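Local structure of KLLA0E08119p (Kluyveromyces lactis, 3VA7) at residues P1181-G1186 against G1213-I1218; D1193-I1198 against V1207-S1212; V132-D137 against L294-A299; G300-I305 against L316-R321; I848-G853 against V890-D895. The protein probably catalyses the biotin- and ATP-dependent carboxylation of urea to urea-1-carboxylate, this piece carrying the biotin carboxylase, carboxyltransferase and biotin carrier domains. All coordinates share one frame; numbering follows the deposited sequence.

The five contacts sample the three working parts of the enzyme. Contacts 1 and 2 share the biotin carrier domain, with centres about 9 Å apart, and join where Val-1182 N lies 2.8 Å from Val-1195 O, a probable hydrogen bond. Contacts 3 and 4, centres about 13 Å apart, meet in the biotin carboxylase region, where Tyr-296 OH rests 3.1 Å from Ala-320 CA. Contact 5 stands alone in the carboxyltransferase domain; the Leu-849 side chain is about 12 Å from the bound biotin group and that of Phe-894 about 7 Å from the sodium ion. Centre to centre, contact 2 lies about 49 Å from contact 5 and 55 Å from contact 4.

Contact 1 of 5, residues P1181-G1186 against G1213-I1218; sequences PVAAVG and GKVYKI
Gly-1186 and Val-1215 approach to 4.7 Å between their CA atoms, and a single backbone hydrogen bond, Gly-1186 N to Val-1215 O (2.5 Å, N-H...O angle 152°), ties the loop 1181-1186 to strand 1213-1218. The bond is modelled very short, and its exact length is doubtful. Both belong to the biotin carrier domain, a flattened barrel of two four-stranded antiparallel sheets: the loop leaves strand 1176-1181 of one sheet and runs alongside a strand of the other. Val-1215 and Ile-1218 carry much of the side-chain contact. With its CG1 opposite the backbone N across the CA-CB bond (chi1 -172°), Val-1215 sends that methyl to Val-1185 CA, while CG2, on the side of the backbone N, lies 4.0 Å from Ala-1183 CB. Its CB is 3.6 Å from Ala-1184 O. Replacing Val-1215 by a glycine would probably leave the Ala-1183 methyl without its apolar partner and open a gap between loop and strand. Val-1185, in the loop, lies beside the next residue of the strand, its CB 3.9 Å from Tyr-1216 O. Near Tyr-1216 and Lys-1217 the strand has a classic beta bulge in its pairing with strand 1231-1235. The loop has its own brace in the hydrogen bond from Ala-1184 N to Asp-1187 OD2, and Val-1215 is also backbone-bonded to Asp-1187. Ile-1218, which also packs on Ile-1196 of the opposing sheet, reaches toward Pro-1181 and Ala-1183 with its CD1, 4.3 Å from Pro-1181 CB and 3.3 Å from Ala-1183 O.

Contact 2 of 5, residues D1193-I1198 against V1207-S1212; sequences DGVIII and VGATKS
The beta hairpin of the biotin carrier domain, strands 1194-1200 and 1203-1208 with the biotin-bearing Lys-1202 in its turn, is held together away from that turn, where Val-1195 and Ile-1196 both face Val-1207. The pairing is antiparallel and contains a classic beta bulge, since the register slips by one residue between the pairs Gly-1194/Gly-1208 and Ile-1196/Val-1207. The evidence lies in one acceptor: Val-1207 O takes the N-H of Val-1195 at 3.1 Å and, weakly, that of Ile-1196 at 3.3 Å. In return Val-1207 N donates to Ile-1196 O at 2.8 Å, which makes Ile-1196/Val-1207 a hydrogen-bonded pair. The glycines form a non-hydrogen-bonded pair, their CA atoms 4.2 Å apart. Past them, where regular strand geometry has ended on the 1207-1212 side, Ala-1209 N still bonds to Asp-1193 O (3.0 Å, N-H...O angle 149°).

The bulge lets two consecutive side chains serve the interior between the sheets. Val-1195 meets Leu-1170 and Ala-1233, while Ile-1196 and Val-1207 both rest on Val-1232. Ile-1196 and Val-1207 lie side by side and point the same way, although the modelled closeness of their CG1 atoms is doubtful. The position of the Val-1195 branches follows from chi1 of -174°: CG1 is opposite the backbone N and CG2 beside it, turned to the segment 1207-1212. That CG2 methyl sits 3.5 Å from Ala-1209 N and 4.1 Å from Ala-1209 CB.

Contact 3 of 5, residues V132-D137 against L294-A299; sequences VGPSGD and LKYKCA. With GOL (glycerol), chain F.
Pro-134 sets its CB over one face of the Tyr-296 ring where packing is tight, while its CG lies by the hydroxyl, 3.4 Å from Tyr-296 OH. Pro-134 CB is 4.1 Å from the ring centroid and 22° off the ring normal, a CH-pi contact. The same hydroxyl donates to Ala-299 O at 2.9 Å, approaching from 47° above the carbonyl plane, which helps fix the ring. Chi1 of -165° turns the ring away from the backbone N of Tyr-296 and lays it beneath the proline. A leucine in place of Tyr-296 has neither ring face nor hydroxyl, and would probably leave Pro-134 without its CH-pi partner and Ala-299 O without that donor. Beside this pair, Cys-298 SG touches Gly-133 N at 3.5 Å.

The contact belongs to the biotin carboxylase part, where it joins the turn between strand 130-131 and helix 136-143, N-capped by Ser-135, to the link between helix 277-293 and strand 299-307. Helix 277-293 ends in a Schellman motif at Lys-295.

On the looser side a water accepts from Ser-135 N at 2.8 Å and weakly from Lys-297 N, while the Lys-297 chain leads off to Asn-347. A glycerol, probably from the crystallisation liquor, is wedged close by Gly-133, receiving Ala-299 N at its O1 (2.6 Å) and giving its O2 hydrogen to Val-132 O.

Contact 4 of 5, residues G300-I305 against L316-R321; sequences GTVEFI and LEVNAR
Backbone bonds fix the register: Thr-301 and Asn-319 exchange hydrogen bonds, Thr-301 N reaching Asn-319 O at 3.0 Å. Glu-303 N donates to Glu-317 O at 2.8 Å. Glu-303 O accepts Leu-316 N at 2.9 Å and, weakly, Glu-317 N, so Leu-316 and Glu-317 face Glu-303 in a classic beta bulge. The strand axes run at 171°, nearly antiparallel.

Apolar contact joins Ile-305 and Leu-316, which cross at about a right angle, CD1 to CD1 3.7 Å, while Val-302 and Val-318 share one face, CG2 to CG2 4.4 Å, against helix 277-293.

The polar side chains gather on the face of Thr-301, Glu-303 and Glu-317. Glu-303 and Glu-317 lie side by side, carboxylate planes 87° apart and OE1 atoms 3.0 Å from each other, two acceptors without a bond. Glu-303 OE2 has a weak hydrogen bond from Gln-323 NE2 and a long, weak ion pair with Lys-265. Chi1 of 60° sets Glu-317 CG between its backbone N and carbonyl carbon, from where the extended chain runs alongside Glu-303. A water joins Thr-301 OG1 (2.9 Å) to Arg-321 O (2.6 Å), and Thr-301 OG1 also bonds to Gln-323. The Arg-321 guanidinium lies over Asn-319 CB and pairs with Glu-116.

Two glutamates and an asparagine on one hairpin face are consistent with the magnesium-nucleotide site of ATP-grasp enzymes such as biotin carboxylase, here without metal or nucleotide.

Contact 5 of 5, residues I848-G853 against V890-D895; sequences ILVEYG and VLIEFD
Ile-848, Val-890 and Val-850 bury most of the surface in this contact. Ile-848 pairs with Ile-892 by reciprocal hydrogen bonds: Ile-848 N to Ile-892 O and Ile-892 N to Ile-848 O, each 3.0 Å. The Ile-848 side chain reaches Phe-894 with CG1, 3.9 Å from Phe-894 CE2, and approaches the ring obliquely. At chi1 of 57° Phe-894 CG sits between its own backbone N and carbonyl carbon, which places the ring beside the neighbouring strand, with Ile-848 N at its edge.

The two strands are neighbours within a five-stranded antiparallel sheet of the carboxyltransferase domain, their N-to-C directions 158° apart over these segments. Helix 901-912 lies against the Ile-848 face, with Leu-904 touching Ile-848, Ile-892 and Phe-894.

Val-850 and Val-890 form the second hydrogen-bonded pair; Val-850 N donates to Val-890 O almost straight, at 171°. Their side chains meet through Val-850 CB and Val-890 CG1 at 3.9 Å, and Val-850 sends CG2 to Ile-892 CD1 at 3.5 Å. Between these pairs, on the opposite face, Leu-849 and Leu-891 cross at about a right angle, CD1 to CD1 3.9 Å, and Leu-849 also rests on Pro-671.

Contact 1 of 5, residues P1181-G1186 against G1213-I1218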
# COMPACT_ATOMS: atom_id res chain seq x y z
N PRO A 1181 -25.98 0.71 17.14
CA PRO A 1181 -26.60 -0.38 16.38
C PRO A 1181 -26.65 -0.05 14.89
O PRO A 1181 -26.58 1.10 14.54
CB PRO A 1181 -28.01 -0.46 16.96
CG PRO A 1181 -28.32 0.95 17.42
CD PRO A 1181 -26.99 1.61 17.75
N VAL A 1182 -26.75 -1.05 14.03
CA VAL A 1182 -26.99 -0.80 12.61
C VAL A 1182 -28.50 -0.85 12.28
O VAL A 1182 -29.06 0.12 11.74
CB VAL A 1182 -26.24 -1.83 11.71
CG1 VAL A 1182 -26.64 -1.65 10.18
CG2 VAL A 1182 -24.73 -1.71 11.95
N ALA A 1183 -29.13 -1.97 12.60
CA ALA A 1183 -30.53 -2.16 12.33
C ALA A 1183 -31.39 -1.80 13.54
O ALA A 1183 -30.89 -1.75 14.69
CB ALA A 1183 -30.75 -3.56 11.93
N ALA A 1184 -32.67 -1.52 13.30
CA ALA A 1184 -33.63 -1.26 14.40
C ALA A 1184 -34.38 -2.55 14.75
O ALA A 1184 -34.51 -3.43 13.89
CB ALA A 1184 -34.60 -0.13 14.03
N VAL A 1185 -34.86 -2.71 15.98
CA VAL A 1185 -35.65 -3.93 16.25
C VAL A 1185 -36.87 -3.99 15.30
O VAL A 1185 -37.53 -2.97 15.03
CB VAL A 1185 -35.98 -4.24 17.79
CG1 VAL A 1185 -35.13 -3.42 18.72
CG2 VAL A 1185 -37.49 -4.14 18.14
N GLY A 1186 -37.08 -5.18 14.73
CA GLY A 1186 -38.15 -5.41 13.77
C GLY A 1186 -37.77 -5.18 12.31
O GLY A 1186 -38.64 -5.22 11.43
N GLY A 1213 -34.10 -12.71 8.17
CA GLY A 1213 -35.05 -12.64 9.30
C GLY A 1213 -35.38 -11.23 9.80
O GLY A 1213 -35.07 -10.26 9.13
N LYS A 1214 -36.02 -11.13 10.96
CA LYS A 1214 -36.42 -9.86 11.56
C LYS A 1214 -35.67 -9.70 12.84
O LYS A 1214 -35.64 -10.64 13.66
CB LYS A 1214 -37.90 -9.86 11.98
CG LYS A 1214 -38.93 -9.15 11.08
CD LYS A 1214 -40.31 -9.11 11.78
CE LYS A 1214 -41.48 -9.24 10.77
NZ LYS A 1214 -42.70 -9.71 11.49
N VAL A 1215 -35.15 -8.51 13.09
CA VAL A 1215 -34.43 -8.24 14.34
C VAL A 1215 -35.38 -8.24 15.51
O VAL A 1215 -36.20 -7.34 15.66
CB VAL A 1215 -33.67 -6.89 14.30
CG1 VAL A 1215 -32.77 -6.74 15.55
CG2 VAL A 1215 -32.87 -6.78 13.00
N TYR A 1216 -35.27 -9.27 16.34
CA TYR A 1216 -36.17 -9.38 17.50
C TYR A 1216 -35.70 -8.58 18.70
O TYR A 1216 -36.49 -7.84 19.28
CB TYR A 1216 -36.46 -10.85 17.88
CG TYR A 1216 -37.43 -11.00 19.07
CD1 TYR A 1216 -38.66 -10.29 19.12
CD2 TYR A 1216 -37.12 -11.84 20.15
CE1 TYR A 1216 -39.53 -10.42 20.23
CE2 TYR A 1216 -37.98 -11.98 21.25
CZ TYR A 1216 -39.17 -11.28 21.28
OH TYR A 1216 -39.99 -11.43 22.37
N LYS A 1217 -34.43 -8.74 19.06
CA LYS A 1217 -33.83 -7.98 20.15
C LYS A 1217 -32.35 -7.65 19.89
O LYS A 1217 -31.61 -8.44 19.28
CB LYS A 1217 -33.98 -8.71 21.48
CG LYS A 1217 -33.67 -7.85 22.73
CD LYS A 1217 -33.43 -8.74 23.95
CE LYS A 1217 -33.83 -8.04 25.23
NZ LYS A 1217 -33.60 -8.98 26.36
N ILE A 1218 -31.96 -6.46 20.37
CA ILE A 1218 -30.59 -5.99 20.37
C ILE A 1218 -30.17 -5.76 21.81
O ILE A 1218 -30.71 -4.86 22.49
CB ILE A 1218 -30.48 -4.70 19.54
CG1 ILE A 1218 -30.36 -5.03 18.07
CG2 ILE A 1218 -29.24 -3.90 19.93
CD1 ILE A 1218 -30.64 -3.86 17.20

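Contact 2 of 5, residues D1193-I1198 against V1207-S1212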
# COMPACT_ATOMS: atom_id res chain seq x y z
N ASP A 1193 -26.04 -8.82 6.08
CA ASP A 1193 -26.44 -7.52 6.62
C ASP A 1193 -26.03 -7.27 8.08
O ASP A 1193 -26.16 -8.15 8.96
CB ASP A 1193 -27.95 -7.38 6.50
CG ASP A 1193 -28.41 -7.00 5.08
OD1 ASP A 1193 -27.63 -7.04 4.09
OD2 ASP A 1193 -29.60 -6.63 4.99
N GLY A 1194 -25.56 -6.05 8.33
CA GLY A 1194 -25.04 -5.71 9.64
C GLY A 1194 -26.14 -5.53 10.64
O GLY A 1194 -27.20 -5.10 10.27
N VAL A 1195 -25.89 -5.84 11.92
CA VAL A 1195 -26.91 -5.65 12.98
C VAL A 1195 -26.46 -4.69 14.04
O VAL A 1195 -27.19 -3.75 14.36
CB VAL A 1195 -27.26 -6.94 13.72
CG1 VAL A 1195 -28.44 -6.67 14.72
CG2 VAL A 1195 -27.56 -8.09 12.73
N ILE A 1196 -25.27 -4.95 14.61
CA ILE A 1196 -24.63 -4.01 15.53
C ILE A 1196 -23.12 -3.76 15.28
O ILE A 1196 -22.44 -4.53 14.60
CB ILE A 1196 -24.86 -4.38 17.00
CG1 ILE A 1196 -23.90 -5.50 17.43
CG2 ILE A 1196 -26.31 -4.74 17.26
CD1 ILE A 1196 -23.21 -5.22 18.72
N ILE A 1197 -22.62 -2.65 15.82
CA ILE A 1197 -21.21 -2.29 15.70
C ILE A 1197 -20.50 -2.19 17.07
O ILE A 1197 -20.99 -1.58 18.03
CB ILE A 1197 -21.04 -1.00 14.90
CG1 ILE A 1197 -21.56 -1.15 13.45
CG2 ILE A 1197 -19.61 -0.63 14.79
CD1 ILE A 1197 -21.64 0.23 12.73
N ILE A 1198 -19.31 -2.77 17.12
CA ILE A 1198 -18.48 -2.81 18.33
C ILE A 1198 -17.24 -2.04 17.94
O ILE A 1198 -16.91 -1.95 16.76
CB ILE A 1198 -18.24 -4.38 18.65
CG1 ILE A 1198 -19.45 -4.94 19.42
CG2 ILE A 1198 -16.92 -4.79 19.29
CD1 ILE A 1198 -20.02 -3.96 20.41
N VAL A 1207 -20.97 -6.80 13.78
CA VAL A 1207 -21.48 -8.17 13.95
C VAL A 1207 -22.75 -8.28 13.10
O VAL A 1207 -23.65 -7.49 13.23
CB VAL A 1207 -21.65 -8.60 15.46
CG1 VAL A 1207 -22.36 -7.55 16.26
CG2 VAL A 1207 -22.36 -9.96 15.59
N GLY A 1208 -22.80 -9.26 12.21
CA GLY A 1208 -23.89 -9.36 11.27
C GLY A 1208 -24.73 -10.63 11.28
O GLY A 1208 -24.30 -11.68 11.75
N ALA A 1209 -25.93 -10.51 10.73
CA ALA A 1209 -26.86 -11.60 10.55
C ALA A 1209 -26.31 -12.77 9.71
O ALA A 1209 -25.83 -12.57 8.55
CB ALA A 1209 -28.13 -11.06 9.92
N THR A 1210 -26.42 -13.97 10.31
CA THR A 1210 -26.06 -15.27 9.69
C THR A 1210 -26.97 -15.61 8.53
O THR A 1210 -26.51 -15.71 7.39
CB THR A 1210 -26.16 -16.42 10.69
OG1 THR A 1210 -25.25 -16.19 11.77
CG2 THR A 1210 -25.88 -17.81 10.00
N LYS A 1211 -28.27 -15.78 8.86
CA LYS A 1211 -29.34 -15.96 7.85
C LYS A 1211 -30.39 -14.83 7.97
O LYS A 1211 -30.49 -14.20 9.03
CB LYS A 1211 -30.02 -17.34 7.99
CG LYS A 1211 -30.76 -17.84 6.71
CD LYS A 1211 -32.31 -17.68 6.81
CE LYS A 1211 -33.00 -18.06 5.50
NZ LYS A 1211 -32.66 -19.46 5.09
N SER A 1212 -31.13 -14.61 6.88
CA SER A 1212 -32.24 -13.62 6.81
C SER A 1212 -33.34 -13.77 7.90
O SER A 1212 -33.46 -14.84 8.48
CB SER A 1212 -32.84 -13.54 5.38
OG SER A 1212 -33.11 -14.82 4.82

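Contact 3 of 5, residues V132-D137 against L294-A299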
# COMPACT_ATOMS: atom_id res chain seq x y z
N VAL A 132 -10.89 6.38 -40.37
CA VAL A 132 -9.72 5.62 -40.82
C VAL A 132 -10.10 4.16 -40.69
O VAL A 132 -9.92 3.57 -39.65
CB VAL A 132 -8.47 5.92 -39.98
CG1 VAL A 132 -7.28 5.22 -40.53
CG2 VAL A 132 -8.25 7.39 -39.98
N GLY A 133 -10.71 3.62 -41.73
CA GLY A 133 -11.25 2.27 -41.70
C GLY A 133 -12.02 2.08 -42.98
O GLY A 133 -12.11 3.02 -43.79
N PRO A 134 -12.59 0.87 -43.17
CA PRO A 134 -13.39 0.62 -44.38
C PRO A 134 -14.79 1.26 -44.34
O PRO A 134 -15.27 1.70 -43.26
CB PRO A 134 -13.45 -0.89 -44.44
CG PRO A 134 -13.39 -1.30 -43.00
CD PRO A 134 -12.54 -0.31 -42.30
N SER A 135 -15.43 1.31 -45.51
CA SER A 135 -16.79 1.91 -45.68
C SER A 135 -17.86 1.22 -44.85
O SER A 135 -17.74 0.03 -44.53
CB SER A 135 -17.20 1.80 -47.15
OG SER A 135 -17.53 0.44 -47.48
N GLY A 136 -18.93 1.95 -44.54
CA GLY A 136 -20.04 1.37 -43.76
C GLY A 136 -20.66 0.14 -44.42
O GLY A 136 -21.17 -0.79 -43.76
N ASP A 137 -20.56 0.13 -45.74
CA ASP A 137 -21.07 -0.93 -46.56
C ASP A 137 -20.28 -2.19 -46.43
O ASP A 137 -20.85 -3.24 -46.11
CB ASP A 137 -20.99 -0.52 -48.01
CG ASP A 137 -22.31 -0.67 -48.69
OD1 ASP A 137 -23.23 0.10 -48.27
OD2 ASP A 137 -22.42 -1.56 -49.59
N LEU A 294 -14.00 -6.29 -52.73
CA LEU A 294 -14.71 -5.27 -51.94
C LEU A 294 -14.30 -3.80 -52.22
O LEU A 294 -14.99 -2.86 -51.78
CB LEU A 294 -14.53 -5.55 -50.45
CG LEU A 294 -15.26 -6.72 -49.79
CD1 LEU A 294 -14.36 -7.47 -48.85
CD2 LEU A 294 -16.47 -6.20 -49.02
N LYS A 295 -13.19 -3.59 -52.96
CA LYS A 295 -12.55 -2.27 -52.97
C LYS A 295 -12.30 -1.94 -51.47
O LYS A 295 -12.61 -0.85 -50.96
CB LYS A 295 -13.44 -1.20 -53.63
CG LYS A 295 -13.02 -0.76 -55.03
CD LYS A 295 -13.92 -1.28 -56.10
CE LYS A 295 -13.54 -0.78 -57.52
NZ LYS A 295 -14.17 0.50 -57.98
N TYR A 296 -11.78 -2.94 -50.77
CA TYR A 296 -11.52 -2.74 -49.35
C TYR A 296 -10.54 -1.57 -49.06
O TYR A 296 -9.55 -1.38 -49.78
CB TYR A 296 -11.05 -4.03 -48.70
CG TYR A 296 -11.12 -3.99 -47.19
CD1 TYR A 296 -12.18 -4.60 -46.50
CD2 TYR A 296 -10.09 -3.36 -46.43
CE1 TYR A 296 -12.23 -4.57 -45.12
CE2 TYR A 296 -10.13 -3.35 -45.04
CZ TYR A 296 -11.21 -3.95 -44.39
OH TYR A 296 -11.27 -3.93 -43.01
N LYS A 297 -10.87 -0.80 -48.02
CA LYS A 297 -10.08 0.32 -47.54
C LYS A 297 -9.49 0.18 -46.11
O LYS A 297 -10.26 -0.07 -45.11
CB LYS A 297 -10.87 1.61 -47.63
CG LYS A 297 -9.97 2.73 -47.85
CD LYS A 297 -10.68 4.03 -47.95
CE LYS A 297 -9.88 4.90 -48.96
NZ LYS A 297 -10.47 6.27 -49.15
N CYS A 298 -8.16 0.41 -46.05
CA CYS A 298 -7.31 0.34 -44.86
C CYS A 298 -7.02 -1.10 -44.47
O CYS A 298 -6.70 -1.90 -45.34
CB CYS A 298 -7.86 1.15 -43.65
SG CYS A 298 -8.04 2.95 -43.95
N ALA A 299 -7.13 -1.45 -43.19
CA ALA A 299 -6.60 -2.74 -42.73
C ALA A 299 -7.71 -3.72 -42.42
O ALA A 299 -8.68 -3.41 -41.74
CB ALA A 299 -5.65 -2.58 -41.47
C1 GOL F . -9.10 -0.44 -39.89
O1 GOL F . -8.76 -0.68 -41.27
C2 GOL F . -10.42 0.29 -39.56
O2 GOL F . -10.16 1.33 -38.67
C3 GOL F . -11.47 -0.54 -38.80
O3 GOL F . -12.82 -0.36 -39.24
O HOH W 1 -14.02 0.34 -47.76

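Contact 4 of 5, residues G300-I305 against L316-R321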
# COMPACT_ATOMS: atom_id res chain seq x y z
N GLY A 300 -7.55 -4.94 -42.89
CA GLY A 300 -8.48 -5.95 -42.51
C GLY A 300 -7.78 -7.28 -42.42
O GLY A 300 -6.69 -7.45 -43.01
N THR A 301 -8.42 -8.22 -41.73
CA THR A 301 -7.89 -9.56 -41.57
C THR A 301 -8.84 -10.63 -42.04
O THR A 301 -10.04 -10.65 -41.69
CB THR A 301 -7.51 -9.86 -40.09
OG1 THR A 301 -6.58 -8.85 -39.63
CG2 THR A 301 -6.92 -11.29 -39.94
N VAL A 302 -8.26 -11.54 -42.81
CA VAL A 302 -9.01 -12.65 -43.28
C VAL A 302 -8.58 -13.83 -42.45
O VAL A 302 -7.45 -14.28 -42.57
CB VAL A 302 -8.72 -12.92 -44.76
CG1 VAL A 302 -9.69 -13.98 -45.27
CG2 VAL A 302 -8.84 -11.62 -45.60
N GLU A 303 -9.48 -14.30 -41.60
CA GLU A 303 -9.21 -15.49 -40.81
C GLU A 303 -9.62 -16.78 -41.55
O GLU A 303 -10.68 -16.86 -42.20
CB GLU A 303 -9.94 -15.44 -39.45
CG GLU A 303 -9.98 -14.08 -38.77
CD GLU A 303 -10.26 -14.16 -37.28
OE1 GLU A 303 -11.17 -14.93 -36.88
OE2 GLU A 303 -9.57 -13.46 -36.50
N PHE A 304 -8.76 -17.78 -41.42
CA PHE A 304 -9.02 -19.12 -41.92
C PHE A 304 -8.86 -20.18 -40.80
O PHE A 304 -8.10 -19.99 -39.86
CB PHE A 304 -8.01 -19.46 -42.99
CG PHE A 304 -7.96 -18.49 -44.11
CD1 PHE A 304 -8.98 -18.47 -45.09
CD2 PHE A 304 -6.87 -17.64 -44.25
CE1 PHE A 304 -8.91 -17.60 -46.18
CE2 PHE A 304 -6.79 -16.75 -45.33
CZ PHE A 304 -7.81 -16.73 -46.30
N ILE A 305 -9.60 -21.28 -40.94
CA ILE A 305 -9.36 -22.53 -40.24
C ILE A 305 -8.35 -23.30 -41.06
O ILE A 305 -8.38 -23.24 -42.31
CB ILE A 305 -10.66 -23.31 -40.18
CG1 ILE A 305 -11.79 -22.36 -39.73
CG2 ILE A 305 -10.51 -24.53 -39.26
CD1 ILE A 305 -13.15 -22.99 -39.37
N LEU A 316 -13.14 -18.33 -42.58
CA LEU A 316 -13.83 -18.25 -41.32
C LEU A 316 -14.55 -16.90 -41.25
O LEU A 316 -15.77 -16.88 -41.12
CB LEU A 316 -12.84 -18.49 -40.18
CG LEU A 316 -13.28 -18.46 -38.70
CD1 LEU A 316 -14.19 -19.60 -38.28
CD2 LEU A 316 -12.03 -18.38 -37.75
N GLU A 317 -13.83 -15.78 -41.41
CA GLU A 317 -14.42 -14.41 -41.33
C GLU A 317 -13.41 -13.34 -41.69
O GLU A 317 -12.20 -13.59 -41.67
CB GLU A 317 -15.02 -14.08 -39.94
CG GLU A 317 -14.03 -14.15 -38.79
CD GLU A 317 -14.62 -13.91 -37.39
OE1 GLU A 317 -14.14 -14.59 -36.43
OE2 GLU A 317 -15.53 -13.04 -37.23
N VAL A 318 -13.90 -12.16 -42.03
CA VAL A 318 -13.04 -11.00 -42.15
C VAL A 318 -13.30 -10.09 -40.95
O VAL A 318 -14.45 -9.81 -40.65
CB VAL A 318 -13.28 -10.22 -43.44
CG1 VAL A 318 -12.29 -9.05 -43.55
CG2 VAL A 318 -13.08 -11.13 -44.63
N ASN A 319 -12.23 -9.69 -40.25
CA ASN A 319 -12.33 -8.58 -39.29
C ASN A 319 -12.05 -7.29 -40.04
O ASN A 319 -10.97 -7.11 -40.62
CB ASN A 319 -11.38 -8.73 -38.10
CG ASN A 319 -11.45 -10.10 -37.47
OD1 ASN A 319 -10.41 -10.71 -37.24
ND2 ASN A 319 -12.66 -10.60 -37.19
N ALA A 320 -13.04 -6.40 -40.02
CA ALA A 320 -13.02 -5.21 -40.85
C ALA A 320 -12.38 -4.05 -40.08
O ALA A 320 -12.97 -2.98 -39.90
CB ALA A 320 -14.46 -4.86 -41.30
N ARG A 321 -11.14 -4.27 -39.62
CA ARG A 321 -10.48 -3.38 -38.69
C ARG A 321 -9.09 -3.83 -38.46
O ARG A 321 -8.73 -4.91 -38.84
CB ARG A 321 -11.20 -3.42 -37.36
CG ARG A 321 -11.39 -4.83 -36.77
CD ARG A 321 -11.99 -4.70 -35.34
NE ARG A 321 -12.36 -5.99 -34.75
CZ ARG A 321 -11.48 -6.88 -34.29
NH1 ARG A 321 -10.16 -6.64 -34.39
NH2 ARG A 321 -11.90 -8.01 -33.74
O HOH W 2 -6.47 -5.96 -39.51

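Contact 5 of 5, residues I848-G853 against V890-D895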
# COMPACT_ATOMS: atom_id res chain seq x y z
N ILE A 848 19.66 5.46 23.32
CA ILE A 848 19.86 6.50 24.30
C ILE A 848 19.15 7.72 23.74
O ILE A 848 19.34 8.08 22.58
CB ILE A 848 21.40 6.82 24.47
CG1 ILE A 848 22.18 5.62 25.10
CG2 ILE A 848 21.62 8.09 25.24
CD1 ILE A 848 23.70 5.97 25.57
N LEU A 849 18.30 8.34 24.54
CA LEU A 849 17.66 9.55 24.16
C LEU A 849 18.47 10.77 24.62
O LEU A 849 18.74 10.90 25.82
CB LEU A 849 16.26 9.55 24.78
CG LEU A 849 15.34 10.75 24.47
CD1 LEU A 849 14.90 10.78 23.02
CD2 LEU A 849 14.11 10.78 25.41
N VAL A 850 18.84 11.67 23.70
CA VAL A 850 19.59 12.91 24.06
C VAL A 850 18.61 14.08 24.07
O VAL A 850 17.99 14.39 23.04
CB VAL A 850 20.72 13.24 22.99
CG1 VAL A 850 21.49 14.46 23.34
CG2 VAL A 850 21.68 12.12 22.83
N GLU A 851 18.46 14.74 25.20
CA GLU A 851 17.52 15.86 25.30
C GLU A 851 18.17 17.23 25.54
O GLU A 851 18.84 17.45 26.53
CB GLU A 851 16.52 15.60 26.42
CG GLU A 851 15.59 14.46 26.15
CD GLU A 851 14.68 14.26 27.32
OE1 GLU A 851 15.04 14.73 28.43
OE2 GLU A 851 13.62 13.65 27.14
N TYR A 852 17.94 18.16 24.65
CA TYR A 852 18.46 19.51 24.86
C TYR A 852 17.57 20.50 25.64
O TYR A 852 16.34 20.52 25.51
CB TYR A 852 18.85 20.14 23.52
CG TYR A 852 20.04 19.49 22.86
CD1 TYR A 852 21.28 19.34 23.53
CD2 TYR A 852 19.94 19.02 21.58
CE1 TYR A 852 22.38 18.77 22.89
CE2 TYR A 852 21.03 18.45 20.95
CZ TYR A 852 22.23 18.32 21.60
OH TYR A 852 23.25 17.71 20.91
N GLY A 853 18.24 21.31 26.44
CA GLY A 853 17.66 22.49 27.03
C GLY A 853 16.86 22.16 28.25
O GLY A 853 16.86 21.02 28.70
N VAL A 890 17.14 13.90 20.20
CA VAL A 890 17.41 12.98 19.10
C VAL A 890 17.57 11.64 19.71
O VAL A 890 18.14 11.49 20.81
CB VAL A 890 18.71 13.35 18.25
CG1 VAL A 890 19.95 13.60 19.19
CG2 VAL A 890 19.04 12.26 17.17
N LEU A 891 17.04 10.65 19.05
CA LEU A 891 17.13 9.34 19.65
C LEU A 891 18.19 8.57 18.87
O LEU A 891 18.18 8.57 17.64
CB LEU A 891 15.77 8.68 19.61
CG LEU A 891 15.75 7.26 20.12
CD1 LEU A 891 15.83 7.23 21.64
CD2 LEU A 891 14.55 6.54 19.57
N ILE A 892 19.09 7.94 19.60
CA ILE A 892 20.20 7.27 19.01
C ILE A 892 20.08 5.78 19.23
O ILE A 892 20.09 5.32 20.40
CB ILE A 892 21.46 7.78 19.68
CG1 ILE A 892 21.76 9.15 19.12
CG2 ILE A 892 22.65 6.87 19.36
CD1 ILE A 892 22.17 10.05 20.08
N GLU A 893 19.96 5.04 18.13
CA GLU A 893 19.81 3.60 18.23
C GLU A 893 21.15 2.98 18.03
O GLU A 893 21.89 3.37 17.07
CB GLU A 893 18.81 3.00 17.23
CG GLU A 893 18.48 1.52 17.49
CD GLU A 893 17.62 0.84 16.40
OE1 GLU A 893 17.07 1.52 15.53
OE2 GLU A 893 17.51 -0.42 16.39
N PHE A 894 21.48 2.02 18.89
CA PHE A 894 22.75 1.31 18.71
C PHE A 894 22.64 -0.20 18.65
O PHE A 894 21.63 -0.83 19.03
CB PHE A 894 23.80 1.74 19.74
CG PHE A 894 23.37 1.55 21.21
CD1 PHE A 894 23.95 0.53 22.00
CD2 PHE A 894 22.40 2.40 21.80
CE1 PHE A 894 23.58 0.37 23.35
CE2 PHE A 894 22.00 2.25 23.15
CZ PHE A 894 22.59 1.22 23.93
N ASP A 895 23.73 -0.76 18.16
CA ASP A 895 23.97 -2.19 18.12
C ASP A 895 24.94 -2.54 19.25
O ASP A 895 26.13 -2.32 19.14
CB ASP A 895 24.60 -2.52 16.78
CG ASP A 895 24.68 -3.99 16.54
OD1 ASP A 895 24.61 -4.77 17.54
OD2 ASP A 895 24.83 -4.35 15.35